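PDB 4P1L: solute-binding protein Csal_2479 from Chromohalobacter salexigens, which binds D-glucuronate and probably delivers it, as the extracytoplasmic component of a TRAP transport system, to a membrane permease for import. Local coordinates for residues 100-105 with 231-236; 120-125 with 315-320; 139-144 with 263-268; 143-148 with 226-231. One frame throughout, in Å; residues are numbered along the deposited sequence.

Contact 1 (100-105 with 231-236); sequences NVLSLP and ILPECL. With BDP (beta-D-glucopyranuronic acid), chain C.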
loop_
_atom_site.group_PDB
_atom_site.type_symbol
_atom_site.label_atom_id
_atom_site.label_comp_id
_atom_site.label_asym_id
_atom_site.label_seq_id
_atom_site.Cartn_x
_atom_site.Cartn_y
_atom_site.Cartn_z
ATOM N N ASN A 100 -5.425 -6.824 8.227
ATOM C CA ASN A 100 -5.641 -7.789 7.142
ATOM C C ASN A 100 -6.946 -7.564 6.390
ATOM O O ASN A 100 -7.077 -7.970 5.237
ATOM C CB ASN A 100 -5.630 -9.235 7.640
ATOM C CG ASN A 100 -4.246 -9.792 7.742
ATOM O OD1 ASN A 100 -3.483 -9.742 6.786
ATOM N ND2 ASN A 100 -3.888 -10.279 8.932
ATOM N N VAL A 101 -7.908 -6.911 7.033
ATOM C CA VAL A 101 -9.180 -6.650 6.362
ATOM C C VAL A 101 -8.949 -5.853 5.083
ATOM O O VAL A 101 -9.627 -6.070 4.083
ATOM C CB VAL A 101 -10.149 -5.894 7.298
ATOM C CG1 VAL A 101 -11.379 -5.403 6.540
ATOM C CG2 VAL A 101 -10.571 -6.803 8.457
ATOM N N LEU A 102 -7.964 -4.954 5.111
ATOM C CA LEU A 102 -7.669 -4.081 3.990
ATOM C C LEU A 102 -7.055 -4.826 2.819
ATOM O O LEU A 102 -7.012 -4.309 1.708
ATOM C CB LEU A 102 -6.721 -2.957 4.433
ATOM C CG LEU A 102 -7.275 -2.087 5.536
ATOM C CD1 LEU A 102 -6.169 -1.109 6.029
ATOM C CD2 LEU A 102 -8.539 -1.353 5.109
ATOM N N SER A 103 -6.571 -6.034 3.078
ATOM C CA SER A 103 -5.971 -6.876 2.034
ATOM C C SER A 103 -6.955 -7.874 1.471
ATOM O O SER A 103 -6.586 -8.707 0.650
ATOM C CB SER A 103 -4.751 -7.607 2.594
ATOM O OG SER A 103 -3.688 -6.700 2.779
ATOM N N LEU A 104 -8.216 -7.797 1.886
ATOM C CA LEU A 104 -9.216 -8.606 1.212
ATOM C C LEU A 104 -9.428 -8.042 -0.193
ATOM O O LEU A 104 -9.706 -6.848 -0.346
ATOM C CB LEU A 104 -10.516 -8.667 2.035
ATOM C CG LEU A 104 -10.464 -9.450 3.359
ATOM C CD1 LEU A 104 -11.670 -9.139 4.272
ATOM C CD2 LEU A 104 -10.400 -10.977 3.087
ATOM N N PRO A 105 -9.267 -8.884 -1.228
ATOM C CA PRO A 105 -9.392 -8.394 -2.601
ATOM C C PRO A 105 -10.761 -7.775 -2.875
ATOM O O PRO A 105 -11.787 -8.320 -2.454
ATOM C CB PRO A 105 -9.146 -9.646 -3.464
ATOM C CG PRO A 105 -8.288 -10.522 -2.578
ATOM C CD PRO A 105 -8.833 -10.292 -1.185
ATOM N N ILE A 231 -6.986 -2.258 -3.206
ATOM C CA ILE A 231 -6.915 -0.839 -2.999
ATOM C C ILE A 231 -6.447 -0.702 -1.543
ATOM O O ILE A 231 -7.230 -0.836 -0.586
ATOM C CB ILE A 231 -8.277 -0.181 -3.246
ATOM C CG1 ILE A 231 -8.584 -0.210 -4.749
ATOM C CG2 ILE A 231 -8.276 1.220 -2.729
ATOM C CD1 ILE A 231 -10.048 0.040 -5.082
ATOM N N LEU A 232 -5.143 -0.501 -1.390
ATOM C CA LEU A 232 -4.509 -0.558 -0.090
ATOM C C LEU A 232 -4.237 0.864 0.418
ATOM O O LEU A 232 -3.534 1.660 -0.235
ATOM C CB LEU A 232 -3.218 -1.362 -0.180
ATOM C CG LEU A 232 -3.436 -2.894 -0.278
ATOM C CD1 LEU A 232 -2.151 -3.604 -0.700
ATOM C CD2 LEU A 232 -3.931 -3.420 1.076
ATOM N N PRO A 233 -4.789 1.212 1.597
ATOM C CA PRO A 233 -4.325 2.449 2.208
ATOM C C PRO A 233 -2.865 2.327 2.621
ATOM O O PRO A 233 -2.370 1.206 2.786
ATOM C CB PRO A 233 -5.215 2.586 3.471
ATOM C CG PRO A 233 -6.388 1.737 3.209
ATOM C CD PRO A 233 -5.819 0.554 2.422
ATOM N N GLU A 234 -2.189 3.462 2.798
ATOM C CA GLU A 234 -0.899 3.509 3.467
ATOM C C GLU A 234 -0.970 4.514 4.620
ATOM O O GLU A 234 -1.710 5.492 4.545
ATOM C CB GLU A 234 0.200 3.920 2.491
ATOM C CG GLU A 234 0.169 3.146 1.174
ATOM C CD GLU A 234 1.527 3.078 0.475
ATOM O OE1 GLU A 234 2.418 3.911 0.803
ATOM O OE2 GLU A 234 1.683 2.195 -0.399
ATOM N N CYS A 235 -0.231 4.268 5.702
ATOM C CA CYS A 235 -0.223 5.202 6.808
ATOM C C CYS A 235 1.028 6.033 6.778
ATOM O O CYS A 235 2.067 5.607 6.268
ATOM C CB CYS A 235 -0.319 4.487 8.158
ATOM S SG CYS A 235 1.045 3.346 8.514
ATOM N N LEU A 236 0.914 7.220 7.357
ATOM C CA LEU A 236 2.043 7.993 7.854
ATOM C C LEU A 236 1.960 7.835 9.360
ATOM O O LEU A 236 0.983 8.277 9.973
ATOM C CB LEU A 236 1.947 9.458 7.450
ATOM C CG LEU A 236 2.928 10.427 8.095
ATOM C CD1 LEU A 236 4.342 9.926 8.047
ATOM C CD2 LEU A 236 2.818 11.770 7.399
HETATM C C1 BDP C . 3.662 -0.192 -3.562
HETATM C C2 BDP C . 3.645 0.291 -2.119
HETATM C C3 BDP C . 4.946 -0.022 -1.486
HETATM C C4 BDP C . 5.139 -1.504 -1.557
HETATM C C5 BDP C . 5.100 -1.995 -3.028
HETATM C C6 BDP C . 5.248 -3.510 -3.154
HETATM O O2 BDP C . 3.452 1.695 -2.170
HETATM O O3 BDP C . 4.806 0.345 -0.015
HETATM O O4 BDP C . 6.393 -1.874 -0.958
HETATM O O5 BDP C . 3.892 -1.610 -3.606
HETATM O O6A BDP C . 4.611 -4.067 -4.106
HETATM O O1 BDP C . 2.432 0.052 -4.150
HETATM O O6B BDP C . 6.028 -4.121 -2.395
HETATM O O HOH W 1 -8.247 -4.534 -0.949
#
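With CG anti to the carbonyl carbon (chi1 -60°), Leu-102 turns its CD1 methyl onto the ring of Pro-233, while Leu-232, folded the same way (chi1 -75°), brings CD2 up to two oxygens of the facing loop. Leu-102 CD1 lies 4.0 Å from Pro-233 CD, and the two side chains cross obliquely. Leu-232 CD2 approaches Leu-102 O to 3.3 Å and Ser-103 OG to 3.7 Å, so a methyl group, not a donor, faces these polar atoms. Their hydrogen bonds lie elsewhere: Ser-103 OG pairs with Tyr-174 of helix 172-181, and a water donates to Leu-102 O at 2.9 Å and to Leu-104 O at 2.8 Å. The same water is linked to Ile-231 N by a weak bond, a thin polar bridge between the segments. Ile-231 O, buried here, has no partner in the model.

Beyond Pro-233 the chain enters strand 234-239. Glu-234 starts away from the 100-105 loop, and its extended chain carries the carboxylate to the sugar. Its OE2 accepts a hydrogen bond from O2 of beta-D-glucuronate at 2.6 Å and another from Asn-88, while Asn-86 holds OE1. Replacing Glu-234 by an alanine is likely to leave the sugar O2 without this acceptor and the amides of Asn-86 and Asn-88 without their carboxylate partner. The chemistry thus divides along the chain: apolar contacts and one water join residues 231-233 to the loop, and the next residue supplies a carboxylate, probably ionised, that accepts from a sugar hydroxyl and is probably held in place by the amides of Asn-86 and of Asn-88, itself a pocket residue.

Contact 2 (120-125 with 315-320); sequences GEIGER and ESLVTD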
loop_
_atom_site.group_PDB
_atom_site.type_symbol
_atom_site.label_atom_id
_atom_site.label_comp_id
_atom_site.label_asym_id
_atom_site.label_seq_id
_atom_site.Cartn_x
_atom_site.Cartn_y
_atom_site.Cartn_z
ATOM N N GLY A 120 -12.938 8.562 8.045
ATOM C CA GLY A 120 -14.013 8.569 9.011
ATOM C C GLY A 120 -13.793 7.598 10.153
ATOM O O GLY A 120 -12.658 7.193 10.461
ATOM N N GLU A 121 -14.896 7.215 10.783
ATOM C CA GLU A 121 -14.837 6.409 12.000
ATOM C C GLU A 121 -14.183 5.055 11.783
ATOM O O GLU A 121 -13.458 4.572 12.642
ATOM C CB GLU A 121 -16.244 6.225 12.592
ATOM C CG GLU A 121 -16.266 5.395 13.858
ATOM C CD GLU A 121 -16.354 3.888 13.604
ATOM O OE1 GLU A 121 -17.007 3.455 12.618
ATOM O OE2 GLU A 121 -15.768 3.124 14.411
ATOM N N ILE A 122 -14.426 4.438 10.636
ATOM C CA ILE A 122 -13.826 3.142 10.348
ATOM C C ILE A 122 -12.286 3.272 10.335
ATOM O O ILE A 122 -11.579 2.422 10.879
ATOM C CB ILE A 122 -14.369 2.591 9.028
ATOM C CG1 ILE A 122 -15.819 2.162 9.198
ATOM C CG2 ILE A 122 -13.527 1.433 8.524
ATOM C CD1 ILE A 122 -16.492 1.759 7.892
ATOM N N GLY A 123 -11.768 4.348 9.752
ATOM C CA GLY A 123 -10.328 4.564 9.771
ATOM C C GLY A 123 -9.773 4.620 11.192
ATOM O O GLY A 123 -8.645 4.172 11.460
ATOM N N GLU A 124 -10.553 5.168 12.118
ATOM C CA GLU A 124 -10.102 5.276 13.507
ATOM C C GLU A 124 -9.937 3.898 14.136
ATOM O O GLU A 124 -9.056 3.693 14.965
ATOM C CB GLU A 124 -11.063 6.127 14.349
ATOM C CG GLU A 124 -10.905 7.629 14.168
ATOM C CD GLU A 124 -9.539 8.150 14.629
ATOM O OE1 GLU A 124 -8.969 7.618 15.609
ATOM O OE2 GLU A 124 -9.034 9.095 13.991
ATOM N N ARG A 125 -10.792 2.949 13.761
ATOM C CA ARG A 125 -10.651 1.593 14.282
ATOM C C ARG A 125 -9.299 1.005 13.837
ATOM O O ARG A 125 -8.698 0.208 14.552
ATOM C CB ARG A 125 -11.755 0.685 13.760
ATOM C CG ARG A 125 -13.099 0.947 14.337
ATOM C CD ARG A 125 -14.096 -0.075 13.822
ATOM N NE ARG A 125 -15.309 0.562 13.318
ATOM C CZ ARG A 125 -16.331 -0.083 12.765
ATOM N NH1 ARG A 125 -16.303 -1.407 12.653
ATOM N NH2 ARG A 125 -17.385 0.600 12.329
ATOM N N GLU A 315 -15.475 -9.564 11.752
ATOM C CA GLU A 315 -16.529 -9.694 10.756
ATOM C C GLU A 315 -17.267 -8.378 10.545
ATOM O O GLU A 315 -17.575 -7.995 9.418
ATOM C CB GLU A 315 -17.538 -10.774 11.140
ATOM C CG GLU A 315 -18.654 -10.938 10.078
ATOM C CD GLU A 315 -19.361 -12.269 10.169
ATOM O OE1 GLU A 315 -19.184 -12.965 11.199
ATOM O OE2 GLU A 315 -20.075 -12.630 9.201
ATOM N N SER A 316 -17.573 -7.690 11.634
ATOM C CA SER A 316 -18.333 -6.453 11.530
ATOM C C SER A 316 -17.526 -5.315 10.893
ATOM O O SER A 316 -18.103 -4.396 10.282
ATOM C CB SER A 316 -18.918 -6.063 12.901
ATOM O OG SER A 316 -17.922 -5.593 13.783
ATOM N N LEU A 317 -16.201 -5.379 10.997
ATOM C CA LEU A 317 -15.361 -4.454 10.275
ATOM C C LEU A 317 -15.452 -4.718 8.761
ATOM O O LEU A 317 -15.564 -3.780 7.975
ATOM C CB LEU A 317 -13.916 -4.559 10.768
ATOM C CG LEU A 317 -12.893 -3.595 10.183
ATOM C CD1 LEU A 317 -13.369 -2.142 10.252
ATOM C CD2 LEU A 317 -11.546 -3.778 10.919
ATOM N N VAL A 318 -15.426 -5.990 8.366
ATOM C CA VAL A 318 -15.606 -6.343 6.958
ATOM C C VAL A 318 -16.960 -5.838 6.424
ATOM O O VAL A 318 -17.026 -5.178 5.384
ATOM C CB VAL A 318 -15.503 -7.861 6.739
ATOM C CG1 VAL A 318 -15.753 -8.199 5.271
ATOM C CG2 VAL A 318 -14.123 -8.398 7.198
ATOM N N THR A 319 -18.041 -6.135 7.153
ATOM C CA THR A 319 -19.374 -5.760 6.692
ATOM C C THR A 319 -19.611 -4.257 6.781
ATOM O O THR A 319 -20.308 -3.698 5.924
ATOM C CB THR A 319 -20.495 -6.553 7.418
ATOM O OG1 THR A 319 -20.463 -6.268 8.807
ATOM C CG2 THR A 319 -20.307 -8.028 7.244
ATOM N N ASP A 320 -18.991 -3.577 7.754
ATOM C CA ASP A 320 -19.162 -2.130 7.845
ATOM C C ASP A 320 -18.519 -1.444 6.622
ATOM O O ASP A 320 -19.080 -0.504 6.057
ATOM C CB ASP A 320 -18.590 -1.554 9.140
ATOM C CG ASP A 320 -19.458 -1.865 10.382
ATOM O OD1 ASP A 320 -20.620 -2.306 10.237
ATOM O OD2 ASP A 320 -18.956 -1.657 11.511
#
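Arg-125 reaches across from helix 121-125 and meets Asp-320 nearly at a right angle, the guanidinium and carboxylate planes standing 87° apart. The grip is end-on: NH1 and NH2 of Arg-125 both bond to Asp-320 OD2, each at 2.9 Å. The oxygen lies close to the guanidinium plane, and NH1 is received on the anti lone pair of OD2, whereas NH2 comes in well out of the carboxylate plane. The side edge of the same guanidinium holds Glu-121, one turn earlier: Arg-125 NE bonds to Glu-121 OE2 at 2.8 Å, and Arg-125 NH2 to Glu-121 OE1 at 2.9 Å on its syn lone pair. A bend at chi3 (-131°) turns the guanidinium so that both edges are used.

This three-residue salt-bridge network spans two roughly antiparallel helices (149° between directions), whose local axes stay 11.4 Å apart, a separation bridged by long side chains. Beside the network, Ile-122 CG2 meets Leu-317 CD1 at 4.0 Å, the two side chains running obliquely to one another, and Ile-122 CD1 rests against Asp-320 CB at 4.1 Å. Leu-317 CD1 also lies 3.9 Å from Arg-125 NH1 as these side chains pass in opposite directions. Leu-317 additionally touches Val-101, in the loop before helix 111-118.

Contact 3 (139-144 with 263-268); sequences SWFGSG and KEQRAL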
loop_
_atom_site.group_PDB
_atom_site.type_symbol
_atom_site.label_atom_id
_atom_site.label_comp_id
_atom_site.label_asym_id
_atom_site.label_seq_id
_atom_site.Cartn_x
_atom_site.Cartn_y
_atom_site.Cartn_z
ATOM N N SER A 139 -1.962 10.032 9.551
ATOM C CA SER A 139 -2.738 10.304 8.351
ATOM C C SER A 139 -2.628 9.137 7.393
ATOM O O SER A 139 -1.793 8.249 7.582
ATOM C CB SER A 139 -2.261 11.592 7.696
ATOM O OG SER A 139 -0.923 11.468 7.256
ATOM N N TRP A 140 -3.489 9.136 6.379
ATOM C CA TRP A 140 -3.552 8.047 5.391
ATOM C C TRP A 140 -3.183 8.555 4.003
ATOM O O TRP A 140 -3.776 9.515 3.534
ATOM C CB TRP A 140 -4.952 7.451 5.327
ATOM C CG TRP A 140 -5.456 6.940 6.631
ATOM C CD1 TRP A 140 -6.411 7.511 7.414
ATOM C CD2 TRP A 140 -5.046 5.751 7.296
ATOM N NE1 TRP A 140 -6.612 6.760 8.541
ATOM C CE2 TRP A 140 -5.807 5.658 8.486
ATOM C CE3 TRP A 140 -4.140 4.741 7.000
ATOM C CZ2 TRP A 140 -5.669 4.604 9.387
ATOM C CZ3 TRP A 140 -3.995 3.687 7.917
ATOM C CH2 TRP A 140 -4.764 3.631 9.081
ATOM N N PHE A 141 -2.211 7.897 3.376
ATOM C CA PHE A 141 -1.842 8.129 1.984
ATOM C C PHE A 141 -2.629 7.159 1.077
ATOM O O PHE A 141 -2.994 6.046 1.494
ATOM C CB PHE A 141 -0.345 7.871 1.753
ATOM C CG PHE A 141 0.600 8.923 2.314
ATOM C CD1 PHE A 141 0.144 10.018 3.011
ATOM C CD2 PHE A 141 1.973 8.783 2.139
ATOM C CE1 PHE A 141 1.043 10.958 3.537
ATOM C CE2 PHE A 141 2.862 9.726 2.641
ATOM C CZ PHE A 141 2.384 10.809 3.346
ATOM N N GLY A 142 -2.853 7.559 -0.172
ATOM C CA GLY A 142 -3.402 6.664 -1.175
ATOM C C GLY A 142 -2.361 5.879 -1.966
ATOM O O GLY A 142 -1.208 6.302 -2.085
ATOM N N SER A 143 -2.750 4.722 -2.500
ATOM C CA SER A 143 -1.869 4.012 -3.422
ATOM C C SER A 143 -2.664 3.429 -4.609
ATOM O O SER A 143 -2.281 2.423 -5.176
ATOM C CB SER A 143 -1.017 2.939 -2.716
ATOM O OG SER A 143 -1.776 1.776 -2.333
ATOM N N GLY A 144 -3.771 4.075 -4.962
ATOM C CA GLY A 144 -4.548 3.674 -6.126
ATOM C C GLY A 144 -5.049 2.240 -6.020
ATOM O O GLY A 144 -5.238 1.682 -4.923
ATOM N N LYS A 263 -3.013 15.301 2.499
ATOM C CA LYS A 263 -3.799 16.032 1.512
ATOM C C LYS A 263 -2.943 16.283 0.251
ATOM O O LYS A 263 -3.406 16.143 -0.895
ATOM C CB LYS A 263 -4.316 17.341 2.110
ATOM C CG LYS A 263 -5.266 18.102 1.197
ATOM C CD LYS A 263 -6.074 19.160 1.972
ATOM C CE LYS A 263 -6.716 20.193 1.052
ATOM N NZ LYS A 263 -5.762 21.278 0.653
ATOM N N GLU A 264 -1.683 16.628 0.480
ATOM C CA GLU A 264 -0.744 16.903 -0.612
ATOM C C GLU A 264 -0.463 15.607 -1.370
ATOM O O GLU A 264 -0.512 15.572 -2.599
ATOM C CB GLU A 264 0.578 17.479 -0.085
ATOM C CG GLU A 264 1.582 17.716 -1.212
ATOM C CD GLU A 264 2.965 18.150 -0.750
ATOM O OE1 GLU A 264 3.225 18.189 0.463
ATOM O OE2 GLU A 264 3.799 18.458 -1.618
ATOM N N GLN A 265 -0.161 14.547 -0.621
ATOM C CA GLN A 265 0.131 13.255 -1.227
ATOM C C GLN A 265 -0.997 12.791 -2.148
ATOM O O GLN A 265 -0.742 12.238 -3.215
ATOM C CB GLN A 265 0.375 12.200 -0.166
ATOM C CG GLN A 265 0.882 10.890 -0.742
ATOM C CD GLN A 265 -0.208 9.898 -1.115
ATOM O OE1 GLN A 265 -1.363 10.010 -0.710
ATOM N NE2 GLN A 265 0.167 8.909 -1.882
ATOM N N ARG A 266 -2.247 12.981 -1.738
ATOM C CA ARG A 266 -3.366 12.498 -2.560
ATOM C C ARG A 266 -3.508 13.305 -3.862
ATOM O O ARG A 266 -3.825 12.744 -4.917
ATOM C CB ARG A 266 -4.660 12.511 -1.762
ATOM C CG ARG A 266 -4.610 11.582 -0.550
ATOM C CD ARG A 266 -5.885 11.699 0.247
ATOM N NE ARG A 266 -5.799 11.022 1.533
ATOM C CZ ARG A 266 -6.819 10.918 2.374
ATOM N NH1 ARG A 266 -8.017 11.394 2.053
ATOM N NH2 ARG A 266 -6.653 10.286 3.518
ATOM N N ALA A 267 -3.231 14.600 -3.795
ATOM C CA ALA A 267 -3.223 15.438 -4.988
ATOM C C ALA A 267 -2.075 15.048 -5.931
ATOM O O ALA A 267 -2.282 14.916 -7.144
ATOM C CB ALA A 267 -3.129 16.934 -4.605
ATOM N N LEU A 268 -0.864 14.900 -5.374
ATOM C CA LEU A 268 0.309 14.471 -6.145
ATOM C C LEU A 268 0.077 13.096 -6.756
ATOM O O LEU A 268 0.518 12.804 -7.888
ATOM C CB LEU A 268 1.540 14.401 -5.253
ATOM C CG LEU A 268 2.059 15.726 -4.721
ATOM C CD1 LEU A 268 3.234 15.493 -3.747
ATOM C CD2 LEU A 268 2.473 16.634 -5.886
#
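Gln-265 satisfies both backbone polar groups of Gly-142 with one side-chain amide. Gly-142 N donates to Gln-265 OE1 at 2.9 Å, and Gln-265 NE2 donates to Gly-142 O at 3.0 Å. The second bond lies in the carbonyl plane on a lone pair of Gly-142 O, whereas Gly-142 N comes to OE1 tilted 30° from the plane of the glutamine carbonyl. One carboxamide from the helix thus meets both the N-H and the C=O of Gly-142, the residue just after strand 135-141. Gln-265 NE2 has a second acceptor in Asn-38 OD1.

The amide also stacks on Phe-141, the two planes 10° apart, and Gln-265 CG makes a CH-pi contact 3.8 Å from the ring centroid. A bend at chi2 (-90°) lets the glutamine lay its CG over the ring and still present the amide to the glycine. A leucine in its place would probably leave Gly-142 N and O without these partners and Asn-38 OD1 without this donor.

One residue before Phe-141, Trp-140 O takes two donors from the side edge of a single guanidinium: Arg-266 NE at 3.2 Å and Arg-266 NH2 at 3.0 Å. Both approach from the same face of the carbonyl plane, with the oxygen almost exactly in the guanidinium plane. Arg-266 NH1 forms a salt bridge with Asp-119.

Helix 248-282 thus lies against the end of edge strand 135-141, whose neighbour in the sheet is strand 234-239; helix 37-52 touches both Phe-141 and Gln-265, and helix 111-118 packs on Trp-140 and Arg-266.

Contact 4 (143-148 with 226-231); sequences SGARSL and LTEHLI. With BDP (beta-D-glucopyranuronic acid), chain C.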
loop_
_atom_site.group_PDB
_atom_site.type_symbol
_atom_site.label_atom_id
_atom_site.label_comp_id
_atom_site.label_asym_id
_atom_site.label_seq_id
_atom_site.Cartn_x
_atom_site.Cartn_y
_atom_site.Cartn_z
ATOM N N SER A 143 -2.750 4.722 -2.500
ATOM C CA SER A 143 -1.869 4.012 -3.422
ATOM C C SER A 143 -2.664 3.429 -4.609
ATOM O O SER A 143 -2.281 2.423 -5.176
ATOM C CB SER A 143 -1.017 2.939 -2.716
ATOM O OG SER A 143 -1.776 1.776 -2.333
ATOM N N GLY A 144 -3.771 4.075 -4.962
ATOM C CA GLY A 144 -4.548 3.674 -6.126
ATOM C C GLY A 144 -5.049 2.240 -6.020
ATOM O O GLY A 144 -5.238 1.682 -4.923
ATOM N N ALA A 145 -5.259 1.650 -7.182
ATOM C CA ALA A 145 -5.580 0.244 -7.301
ATOM C C ALA A 145 -4.410 -0.528 -7.926
ATOM O O ALA A 145 -3.740 -0.049 -8.854
ATOM C CB ALA A 145 -6.834 0.074 -8.131
ATOM N N ARG A 146 -4.172 -1.722 -7.406
ATOM C CA ARG A 146 -3.145 -2.617 -7.946
ATOM C C ARG A 146 -3.722 -3.562 -8.999
ATOM O O ARG A 146 -4.781 -4.175 -8.795
ATOM C CB ARG A 146 -2.504 -3.454 -6.840
ATOM C CG ARG A 146 -1.929 -2.598 -5.680
ATOM C CD ARG A 146 -1.501 -3.426 -4.495
ATOM N NE ARG A 146 -0.355 -4.311 -4.738
ATOM C CZ ARG A 146 0.906 -4.054 -4.395
ATOM N NH1 ARG A 146 1.237 -2.923 -3.802
ATOM N NH2 ARG A 146 1.854 -4.944 -4.669
ATOM N N SER A 147 -3.010 -3.690 -10.112
ATOM C CA SER A 147 -3.407 -4.578 -11.201
ATOM C C SER A 147 -2.267 -5.486 -11.639
ATOM O O SER A 147 -1.073 -5.183 -11.431
ATOM C CB SER A 147 -3.906 -3.750 -12.397
ATOM O OG SER A 147 -5.106 -3.083 -12.077
ATOM N N LEU A 148 -2.636 -6.595 -12.270
ATOM C CA LEU A 148 -1.680 -7.593 -12.742
ATOM C C LEU A 148 -0.898 -7.136 -13.951
ATOM O O LEU A 148 -1.469 -6.629 -14.925
ATOM C CB LEU A 148 -2.387 -8.881 -13.181
ATOM C CG LEU A 148 -3.006 -9.828 -12.183
ATOM C CD1 LEU A 148 -3.820 -10.907 -12.935
ATOM C CD2 LEU A 148 -1.932 -10.465 -11.324
ATOM N N LEU A 226 -6.081 -4.584 -16.170
ATOM C CA LEU A 226 -6.678 -3.790 -15.100
ATOM C C LEU A 226 -7.642 -4.574 -14.206
ATOM O O LEU A 226 -8.853 -4.272 -14.087
ATOM C CB LEU A 226 -7.344 -2.544 -15.707
ATOM C CG LEU A 226 -6.344 -1.500 -16.209
ATOM C CD1 LEU A 226 -6.959 -0.519 -17.203
ATOM C CD2 LEU A 226 -5.782 -0.731 -15.026
ATOM N N THR A 227 -7.092 -5.572 -13.532
ATOM C CA THR A 227 -7.830 -6.283 -12.500
ATOM C C THR A 227 -8.262 -5.402 -11.305
ATOM O O THR A 227 -9.304 -5.671 -10.724
ATOM C CB THR A 227 -7.017 -7.471 -11.998
ATOM O OG1 THR A 227 -5.677 -7.038 -11.700
ATOM C CG2 THR A 227 -7.009 -8.602 -13.042
ATOM N N GLU A 228 -7.443 -4.406 -10.909
ATOM C CA GLU A 228 -7.775 -3.449 -9.859
ATOM C C GLU A 228 -8.276 -4.190 -8.611
ATOM O O GLU A 228 -9.289 -3.832 -7.997
ATOM C CB GLU A 228 -8.766 -2.393 -10.390
ATOM C CG GLU A 228 -8.171 -1.646 -11.570
ATOM C CD GLU A 228 -9.064 -0.601 -12.196
ATOM O OE1 GLU A 228 -8.547 0.447 -12.633
ATOM O OE2 GLU A 228 -10.265 -0.834 -12.292
ATOM N N HIS A 229 -7.507 -5.218 -8.248
ATOM C CA HIS A 229 -7.902 -6.226 -7.267
ATOM C C HIS A 229 -7.656 -5.869 -5.797
ATOM O O HIS A 229 -8.256 -6.495 -4.921
ATOM C CB HIS A 229 -7.216 -7.554 -7.606
ATOM C CG HIS A 229 -5.735 -7.448 -7.798
ATOM N ND1 HIS A 229 -5.128 -7.575 -9.029
ATOM C CD2 HIS A 229 -4.740 -7.228 -6.907
ATOM C CE1 HIS A 229 -3.825 -7.414 -8.890
ATOM N NE2 HIS A 229 -3.565 -7.212 -7.609
ATOM N N LEU A 230 -6.805 -4.864 -5.549
ATOM C CA LEU A 230 -6.472 -4.382 -4.202
ATOM C C LEU A 230 -6.400 -2.871 -4.227
ATOM O O LEU A 230 -5.858 -2.281 -5.156
ATOM C CB LEU A 230 -5.131 -4.933 -3.704
ATOM C CG LEU A 230 -5.082 -6.403 -3.338
ATOM C CD1 LEU A 230 -3.644 -6.881 -3.328
ATOM C CD2 LEU A 230 -5.795 -6.671 -2.011
ATOM N N ILE A 231 -6.986 -2.258 -3.206
ATOM C CA ILE A 231 -6.915 -0.839 -2.999
ATOM C C ILE A 231 -6.447 -0.702 -1.543
ATOM O O ILE A 231 -7.230 -0.836 -0.586
ATOM C CB ILE A 231 -8.277 -0.181 -3.246
ATOM C CG1 ILE A 231 -8.584 -0.210 -4.749
ATOM C CG2 ILE A 231 -8.276 1.220 -2.729
ATOM C CD1 ILE A 231 -10.048 0.040 -5.082
HETATM C C1 BDP C . 3.662 -0.192 -3.562
HETATM C C2 BDP C . 3.645 0.291 -2.119
HETATM C C3 BDP C . 4.946 -0.022 -1.486
HETATM C C4 BDP C . 5.139 -1.504 -1.557
HETATM C C5 BDP C . 5.100 -1.995 -3.028
HETATM C C6 BDP C . 5.248 -3.510 -3.154
HETATM O O2 BDP C . 3.452 1.695 -2.170
HETATM O O3 BDP C . 4.806 0.345 -0.015
HETATM O O4 BDP C . 6.393 -1.874 -0.958
HETATM O O5 BDP C . 3.892 -1.610 -3.606
HETATM O O6A BDP C . 4.611 -4.067 -4.106
HETATM O O1 BDP C . 2.432 0.052 -4.150
HETATM O O6B BDP C . 6.028 -4.121 -2.395
#
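Arg-146 O sits over the centre of the His-229 ring, 3.3 Å above its plane, while the same oxygen accepts a hydrogen bond from His-229 N at 3.0 Å. A chi1 of 51° puts CG of His-229 between its own backbone N and carbonyl carbon, folding the imidazole back over that oxygen. Its ND1 pairs with Thr-227 OG1 at 2.8 Å, and its NE2 bonds to Glu-206, so both ring nitrogens are engaged.

The strands here cross at 131° instead of running in regular antiparallel register, and side-chain hydroxyls take over part of the pairing. Glu-228 N donates to Ser-147 OG at 2.9 Å. Leu-148 N likewise donates to Thr-227 OG1 at 3.1 Å. Near the other end Arg-146 N gives a nearly straight bond to Leu-230 O, and Ala-145 CB meets Ile-231 CG1.

The Arg-146 side chain leaves this strand for the pocket, passing Leu-230 CB. Its NH2 donates almost straight (169°) to the glucuronate carboxylate oxygen O6A, which probably also balances the charge of the ligand's carboxylate. NH1 donates to the ring oxygen O5 at 3.0 Å. Glu-206 OE1 forms a salt bridge with Arg-146 NE and a hydrogen bond with His-229 NE2, and so probably helps to position the arginine.

Strand 146-150 lies between strands 204-207 and 223-230 in a mixed sheet; helix 172-181 packs against His-229 and Leu-230, and helix 111-118 touches Ile-231.

From the N terminus, segment 100-105 comes first, and contact 1 closes a loop from it to 231-236. Segment 120-125 begins inside that loop but pairs with 315-320, so contact 2, joining helix 121-132 to helix 315-323, crosses contact 1; they touch where Val-101 and Leu-104 meet Leu-317 and Val-318. Contacts 3 and 4 start from overlapping segments and both nest within contact 2. Contact 4 also nests within contact 1, sharing Ile-231, whereas contact 3 crosses it. Contact 3 sets helix 248-282 against strand 135-141, neighbour of contact 1's strand in the five-stranded sheet; contact 4 joins strands of the four-stranded sheet, and contacts 1 and 4 reach the glucuronate.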